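Local coordinates for protein TSC1 N-terminal domain (Chaetomium thermophilum, PDB 7A0M) that forms the N-terminal domain of a TSC complex subunit that probably binds lysosomal phosphoinositides, helping to bring the complex to the lysosome for mTORC1 regulation, at residues N146-R151 / T174-A179; V339-I342 / N347-P350; H379-E384 / I394-K399. One frame throughout, in Å; residues are numbered along the deposited sequence.

Contact 1: residues N146-R151 / T174-A179; sequences NRLLVR and TDALLA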
# COMPACT_ATOMS: atom_id res chain seq x y z
N ASN B 146 36.17 16.99 23.31
CA ASN B 146 35.63 18.20 23.93
C ASN B 146 36.38 19.44 23.46
O ASN B 146 35.78 20.49 23.22
CB ASN B 146 35.67 18.10 25.45
CG ASN B 146 34.62 17.16 26.00
OD1 ASN B 146 33.62 16.86 25.34
ND2 ASN B 146 34.82 16.71 27.23
N ARG B 147 37.71 19.34 23.34
CA ARG B 147 38.48 20.45 22.80
C ARG B 147 38.07 20.76 21.37
O ARG B 147 37.90 21.93 21.00
CB ARG B 147 39.98 20.13 22.88
CG ARG B 147 40.61 20.49 24.21
CD ARG B 147 40.99 21.96 24.24
NE ARG B 147 42.37 22.15 23.79
CZ ARG B 147 42.80 23.25 23.18
NH1 ARG B 147 41.97 24.25 22.92
NH2 ARG B 147 44.08 23.34 22.81
N LEU B 148 37.89 19.72 20.55
CA LEU B 148 37.43 19.93 19.18
C LEU B 148 36.00 20.44 19.14
O LEU B 148 35.67 21.31 18.33
CB LEU B 148 37.55 18.62 18.40
CG LEU B 148 38.95 18.05 18.18
CD1 LEU B 148 38.87 16.77 17.37
CD2 LEU B 148 39.83 19.07 17.48
N LEU B 149 35.13 19.90 20.01
CA LEU B 149 33.73 20.30 20.01
C LEU B 149 33.56 21.77 20.36
O LEU B 149 32.87 22.51 19.66
CB LEU B 149 32.94 19.42 20.98
CG LEU B 149 32.56 18.04 20.46
CD1 LEU B 149 31.99 17.19 21.58
CD2 LEU B 149 31.57 18.17 19.32
N VAL B 150 34.18 22.21 21.46
CA VAL B 150 34.04 23.60 21.90
C VAL B 150 34.46 24.56 20.79
O VAL B 150 33.78 25.56 20.52
CB VAL B 150 34.83 23.84 23.19
CG1 VAL B 150 35.24 25.30 23.32
CG2 VAL B 150 34.01 23.41 24.40
N ARG B 151 35.57 24.27 20.13
CA ARG B 151 36.00 25.11 19.02
C ARG B 151 35.08 25.00 17.80
O ARG B 151 34.94 25.96 17.04
CB ARG B 151 37.45 24.78 18.69
CG ARG B 151 38.27 24.97 19.94
CD ARG B 151 39.33 26.01 19.77
NE ARG B 151 40.17 26.07 20.96
CZ ARG B 151 39.78 26.66 22.08
NH1 ARG B 151 38.58 27.22 22.15
NH2 ARG B 151 40.59 26.72 23.13
N THR B 174 36.25 19.47 11.60
CA THR B 174 35.29 18.45 11.17
C THR B 174 35.97 17.10 10.95
O THR B 174 35.53 16.08 11.48
CB THR B 174 34.56 18.90 9.90
OG1 THR B 174 33.88 20.13 10.16
CG2 THR B 174 33.55 17.84 9.47
N ASP B 175 37.05 17.09 10.15
CA ASP B 175 37.72 15.83 9.85
C ASP B 175 38.30 15.19 11.11
O ASP B 175 38.29 13.97 11.25
CB ASP B 175 38.83 16.06 8.82
CG ASP B 175 38.29 16.48 7.47
OD1 ASP B 175 37.05 16.60 7.33
OD2 ASP B 175 39.10 16.68 6.54
N ALA B 176 38.80 16.01 12.04
CA ALA B 176 39.32 15.46 13.29
C ALA B 176 38.20 14.91 14.16
O ALA B 176 38.34 13.82 14.73
CB ALA B 176 40.12 16.53 14.04
N LEU B 177 37.09 15.64 14.27
CA LEU B 177 35.95 15.13 15.03
C LEU B 177 35.43 13.83 14.44
O LEU B 177 35.09 12.89 15.17
CB LEU B 177 34.84 16.18 15.08
CG LEU B 177 34.95 17.27 16.15
CD1 LEU B 177 34.01 18.42 15.84
CD2 LEU B 177 34.65 16.69 17.52
N LEU B 178 35.34 13.76 13.11
CA LEU B 178 34.90 12.52 12.46
C LEU B 178 35.93 11.41 12.63
O LEU B 178 35.57 10.25 12.80
CB LEU B 178 34.62 12.78 10.98
CG LEU B 178 33.35 13.58 10.69
CD1 LEU B 178 33.08 13.65 9.19
CD2 LEU B 178 32.16 12.98 11.42
N ALA B 179 37.22 11.76 12.58
CA ALA B 179 38.27 10.76 12.78
C ALA B 179 38.25 10.23 14.21
O ALA B 179 38.33 9.02 14.44
CB ALA B 179 39.63 11.34 12.44
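Segments 146-151 and 174-179, on helices 142-153 and 168-183, run roughly antiparallel (143° between their directions), their local axes approaching to 9.9 Å, with Leu148 and Leu177 bringing the backbones closest (CA to CA 6.5 Å). Leu148 touches at two levels. Its CB rests against the side of Leu177, 3.6 Å from CD2, while CD1 reaches past that residue to the methyl of Ala176, with Leu148 CD1 to Ala176 CB at 3.6 Å. The small alanine gives this branch a place beside the helix backbone. Leu177 answers with CD2, which slips between Leu148 and Leu149. With CG beside the backbone N (chi1 -79°), Leu149 swings its branch point toward this methyl and comes to 3.9 Å between Leu149 CG and Leu177 CD2, the two leucines meeting at about a right angle. The seam is wholly apolar and buried. Trp96 and Leu100 of helix 89-105 press on Leu148, and Ala191 and Phe195 of helix 185-196 on Leu149, while Arg147 and Arg151 point to another side, forming salt bridges with Asp97 and Asp101. An apolar seam between near-antiparallel helices, flanked by further helices, is consistent with the alpha-solenoid-like build of this elongated, all-helical domain.

Contact 2: residues V339-I342 / N347-P350; sequences VDYI and NYLP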
# COMPACT_ATOMS: atom_id res chain seq x y z
N VAL B 339 0.26 0.45 13.24
CA VAL B 339 -1.14 0.63 12.85
C VAL B 339 -2.06 0.34 14.03
O VAL B 339 -3.18 0.87 14.09
CB VAL B 339 -1.48 -0.26 11.64
CG1 VAL B 339 -0.52 0.01 10.49
CG2 VAL B 339 -1.47 -1.73 12.02
N ASP B 340 -1.62 -0.48 14.99
CA ASP B 340 -2.41 -0.68 16.20
C ASP B 340 -2.42 0.56 17.08
O ASP B 340 -3.41 0.83 17.75
CB ASP B 340 -1.87 -1.88 16.98
CG ASP B 340 -2.79 -2.29 18.12
OD1 ASP B 340 -3.83 -2.92 17.84
OD2 ASP B 340 -2.48 -1.97 19.28
N TYR B 341 -1.32 1.32 17.09
CA TYR B 341 -1.32 2.60 17.79
C TYR B 341 -2.30 3.56 17.15
O TYR B 341 -3.06 4.24 17.85
CB TYR B 341 0.09 3.19 17.81
CG TYR B 341 0.18 4.58 18.41
CD1 TYR B 341 0.28 4.76 19.78
CD2 TYR B 341 0.16 5.71 17.60
CE1 TYR B 341 0.36 6.02 20.34
CE2 TYR B 341 0.24 6.98 18.15
CZ TYR B 341 0.34 7.13 19.52
OH TYR B 341 0.42 8.39 20.07
N ILE B 342 -2.30 3.64 15.82
CA ILE B 342 -3.25 4.49 15.12
C ILE B 342 -4.68 3.97 15.31
O ILE B 342 -5.62 4.76 15.40
CB ILE B 342 -2.88 4.58 13.63
CG1 ILE B 342 -1.50 5.22 13.46
CG2 ILE B 342 -3.93 5.36 12.84
CD1 ILE B 342 -1.01 5.24 12.03
N ASN B 347 -4.85 2.57 24.19
CA ASN B 347 -3.90 1.67 24.84
C ASN B 347 -2.59 2.35 25.24
O ASN B 347 -1.79 1.73 25.94
CB ASN B 347 -3.59 0.48 23.93
CG ASN B 347 -4.71 -0.53 23.89
OD1 ASN B 347 -5.72 -0.39 24.59
ND2 ASN B 347 -4.55 -1.57 23.08
N TYR B 348 -2.36 3.59 24.82
CA TYR B 348 -1.09 4.26 25.08
C TYR B 348 -1.21 5.57 25.84
O TYR B 348 -0.21 6.01 26.43
CB TYR B 348 -0.36 4.55 23.76
CG TYR B 348 0.07 3.32 22.99
CD1 TYR B 348 -0.81 2.65 22.16
CD2 TYR B 348 1.37 2.83 23.09
CE1 TYR B 348 -0.42 1.53 21.45
CE2 TYR B 348 1.77 1.71 22.39
CZ TYR B 348 0.87 1.06 21.57
OH TYR B 348 1.27 -0.05 20.87
N LEU B 349 -2.38 6.21 25.86
CA LEU B 349 -2.52 7.55 26.41
C LEU B 349 -3.45 7.54 27.60
O LEU B 349 -4.55 6.96 27.53
CB LEU B 349 -3.04 8.51 25.33
CG LEU B 349 -2.17 8.69 24.10
CD1 LEU B 349 -2.88 9.52 23.05
CD2 LEU B 349 -0.84 9.32 24.48
N PRO B 350 -3.07 8.15 28.72
CA PRO B 350 -4.02 8.32 29.83
C PRO B 350 -5.21 9.16 29.39
O PRO B 350 -5.05 10.21 28.76
CB PRO B 350 -3.19 9.03 30.91
CG PRO B 350 -1.77 8.71 30.57
CD PRO B 350 -1.72 8.63 29.07
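Tyr341 has CG anti to its own backbone N (chi1 175°), whereas Tyr348 has CG anti to the carbonyl carbon (chi1 -65°), and this pairing of torsions sets the edge of the first ring against the face of the second. The planes are inclined at 72° and the centroids lie 5.0 Å apart. CD1 of Tyr341 leads the approach, standing 3.3 Å above the Tyr348 plane and displaced from its centre toward the rim. There Tyr341 CD1 lies 3.4 Å from Tyr348 CD1. The neighbouring edge atom, Tyr341 CE1, runs on to the root of the other side chain, 3.8 Å from Tyr348 CB. At the opposite end of the contact, Tyr341 CB faces Tyr348 CE1 at 4.0 Å.

This T-shaped pair fastens the loop leaving helix 335-343 back onto that helix, so that a short reversal of the chain closes on an aromatic contact. Helix 267-278 supports both rings: Phe271 touches each of them, and Asn272 OD1 is hydrogen-bonded to the Tyr341 hydroxyl, fixing the far end of the buried ring. The polar fringe is looser. Asp340 OD2 stays 4.3 Å from Asn347 ND2; the carboxylate makes a salt bridge through OD1 with Arg343, and Asn347 OD1 accepts a hydrogen bond from Lys344.

Contact 3: residues H379-E384 / I394-K399; sequences HPNFYE and ITRWLK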
# COMPACT_ATOMS: atom_id res chain seq x y z
N HIS B 379 2.49 -4.49 4.29
CA HIS B 379 3.76 -4.94 4.84
C HIS B 379 3.77 -6.47 4.94
O HIS B 379 2.76 -7.07 5.30
CB HIS B 379 4.00 -4.33 6.21
CG HIS B 379 5.43 -4.38 6.66
ND1 HIS B 379 6.04 -5.54 7.07
CD2 HIS B 379 6.36 -3.40 6.78
CE1 HIS B 379 7.29 -5.29 7.41
NE2 HIS B 379 7.51 -3.99 7.25
N PRO B 380 4.89 -7.12 4.62
CA PRO B 380 4.96 -8.58 4.74
C PRO B 380 4.74 -9.09 6.16
O PRO B 380 4.37 -10.26 6.32
CB PRO B 380 6.37 -8.92 4.24
CG PRO B 380 6.80 -7.75 3.44
CD PRO B 380 6.12 -6.55 4.02
N ASN B 381 4.96 -8.25 7.18
CA ASN B 381 4.73 -8.68 8.55
C ASN B 381 3.29 -9.11 8.78
O ASN B 381 3.02 -9.96 9.63
CB ASN B 381 5.11 -7.57 9.53
CG ASN B 381 6.61 -7.49 9.76
OD1 ASN B 381 7.40 -7.97 8.95
ND2 ASN B 381 7.00 -6.90 10.88
N PHE B 382 2.35 -8.53 8.03
CA PHE B 382 0.95 -8.88 8.19
C PHE B 382 0.67 -10.31 7.74
O PHE B 382 -0.40 -10.85 8.06
CB PHE B 382 0.06 -7.89 7.43
CG PHE B 382 0.02 -6.52 8.07
CD1 PHE B 382 -0.72 -6.29 9.22
CD2 PHE B 382 0.71 -5.46 7.51
CE1 PHE B 382 -0.76 -5.04 9.80
CE2 PHE B 382 0.67 -4.20 8.09
CZ PHE B 382 -0.06 -3.99 9.24
N TYR B 383 1.60 -10.94 7.01
CA TYR B 383 1.52 -12.35 6.66
C TYR B 383 2.31 -13.24 7.61
O TYR B 383 2.30 -14.46 7.43
CB TYR B 383 2.16 -12.61 5.29
CG TYR B 383 1.46 -12.14 4.04
CD1 TYR B 383 0.14 -11.73 4.05
CD2 TYR B 383 2.15 -12.13 2.83
CE1 TYR B 383 -0.47 -11.32 2.88
CE2 TYR B 383 1.55 -11.72 1.67
CZ TYR B 383 0.24 -11.32 1.70
OH TYR B 383 -0.34 -10.91 0.52
N GLU B 384 2.96 -12.67 8.61
CA GLU B 384 4.01 -13.46 9.25
C GLU B 384 3.95 -13.38 10.77
O GLU B 384 4.31 -14.34 11.46
CB GLU B 384 5.36 -13.00 8.70
CG GLU B 384 6.52 -13.93 8.91
CD GLU B 384 7.62 -13.69 7.89
OE1 GLU B 384 7.43 -12.82 7.01
OE2 GLU B 384 8.67 -14.35 7.96
N ILE B 394 13.13 -11.82 16.63
CA ILE B 394 14.24 -10.96 16.26
C ILE B 394 15.02 -11.48 15.07
O ILE B 394 16.06 -10.90 14.72
CB ILE B 394 15.19 -10.72 17.46
CG1 ILE B 394 15.49 -12.04 18.18
CG2 ILE B 394 14.58 -9.71 18.42
CD1 ILE B 394 16.67 -12.81 17.63
N THR B 395 14.57 -12.57 14.44
CA THR B 395 15.25 -13.10 13.26
C THR B 395 15.33 -12.08 12.13
O THR B 395 16.31 -12.07 11.37
CB THR B 395 14.56 -14.38 12.77
OG1 THR B 395 14.38 -15.28 13.87
CG2 THR B 395 15.35 -15.05 11.65
N ARG B 396 14.32 -11.22 11.99
CA ARG B 396 14.33 -10.17 10.97
C ARG B 396 15.64 -9.38 11.00
O ARG B 396 16.17 -9.01 9.94
CB ARG B 396 13.15 -9.23 11.19
CG ARG B 396 11.81 -9.75 10.72
CD ARG B 396 10.72 -8.74 11.04
NE ARG B 396 10.56 -8.57 12.49
CZ ARG B 396 10.02 -7.49 13.06
NH1 ARG B 396 9.61 -6.48 12.32
NH2 ARG B 396 9.92 -7.43 14.38
N TRP B 397 16.16 -9.11 12.19
CA TRP B 397 17.28 -8.20 12.38
C TRP B 397 18.65 -8.88 12.40
O TRP B 397 19.66 -8.17 12.36
CB TRP B 397 17.08 -7.42 13.68
CG TRP B 397 15.66 -6.96 13.91
CD1 TRP B 397 14.88 -7.22 15.00
CD2 TRP B 397 14.85 -6.17 13.02
NE1 TRP B 397 13.64 -6.64 14.84
CE2 TRP B 397 13.60 -6.00 13.64
CE3 TRP B 397 15.07 -5.60 11.76
CZ2 TRP B 397 12.57 -5.27 13.04
CZ3 TRP B 397 14.04 -4.88 11.17
CH2 TRP B 397 12.81 -4.73 11.81
N LEU B 398 18.71 -10.21 12.46
CA LEU B 398 20.00 -10.88 12.62
C LEU B 398 20.92 -10.65 11.43
O LEU B 398 22.05 -10.17 11.58
CB LEU B 398 19.77 -12.38 12.82
CG LEU B 398 19.14 -12.88 14.12
CD1 LEU B 398 18.95 -14.38 14.05
CD2 LEU B 398 20.01 -12.50 15.30
N LYS B 399 20.46 -10.99 10.22
CA LYS B 399 21.31 -10.87 9.04
C LYS B 399 21.32 -9.47 8.44
O LYS B 399 22.16 -9.20 7.58
CB LYS B 399 20.92 -11.88 7.95
CG LYS B 399 21.12 -13.33 8.35
CD LYS B 399 20.73 -14.28 7.23
CE LYS B 399 20.85 -15.73 7.66
NZ LYS B 399 20.59 -16.66 6.54
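Asn381 and Arg396 each reach out from a short helical turn and meet at their polar ends, across backbones whose nearest CA atoms, those of Asn381 and Arg396, are 10.0 Å apart. Arg396 leaves with CG beside its backbone N, runs straight on through CD and bends at the next bond (chi3 -64°), which turns the guanidinium aside so that NH1 leads; Asn381, also with CG beside its N (chi1 -80°), points its amide toward it. NH1 of Arg396 lies 3.0 Å from ND2 of Asn381, with the amide and guanidinium planes 68° apart. Behind that point the Asn381 carbonyl oxygen sits alongside the arginine chain, OD1 being 4.0 Å from Arg396 CD.

Each partner is positioned from its own side. Asn381 N donates to His379 ND1 at 2.9 Å, a nearly straight bond lying in the imidazole plane, which ties the start of the 3-10 turn to the histidine ring. Trp397 folds back over Arg396: its indole centre lies beneath the arginine CB, and CZ2 stands 3.2 Å above one face of the guanidinium, toward its rim. Tyr334 and Tyr385 add cation-pi contacts to the same group.

Since ND2 and NH1 are both donors, their closeness is no bond between them; it is consistent with each being held by an acceptor of its own, Glu390 OE1 for the amide and Leu333 O for the arginine. His379 accepts through ND1 while NE2 bonds to Gly332 O, consistent with a neutral ring protonated at NE2. The nearby arginine charge would be expected to favour that form, and the Glu390 carboxylate to offset the crowding of N-H groups.

How the contacts relate
The three contacts follow one another along the chain without interleaving. Contact 1 joins helices 142-153 and 168-183 near the middle of the elongated domain, its centre about 10 Å from the chain centre, whereas the centres of contacts 2 and 3 lie about 33 and 30 Å from it, on the same side. Centre to centre, contact 1 is about 42 Å from contact 2 and about 39 Å from contact 3. Contacts 2 and 3, with centres about 22 Å apart, touch directly where Val339 CG2 meets Phe382 CZ at 3.9 Å. Both also reach the second subunit: Val339 packs on its Leu378, and Phe382 meets its Phe382. Contact 1 is thus one of the internal seams of the helical body, while the far end combines loop closure with dimer packing.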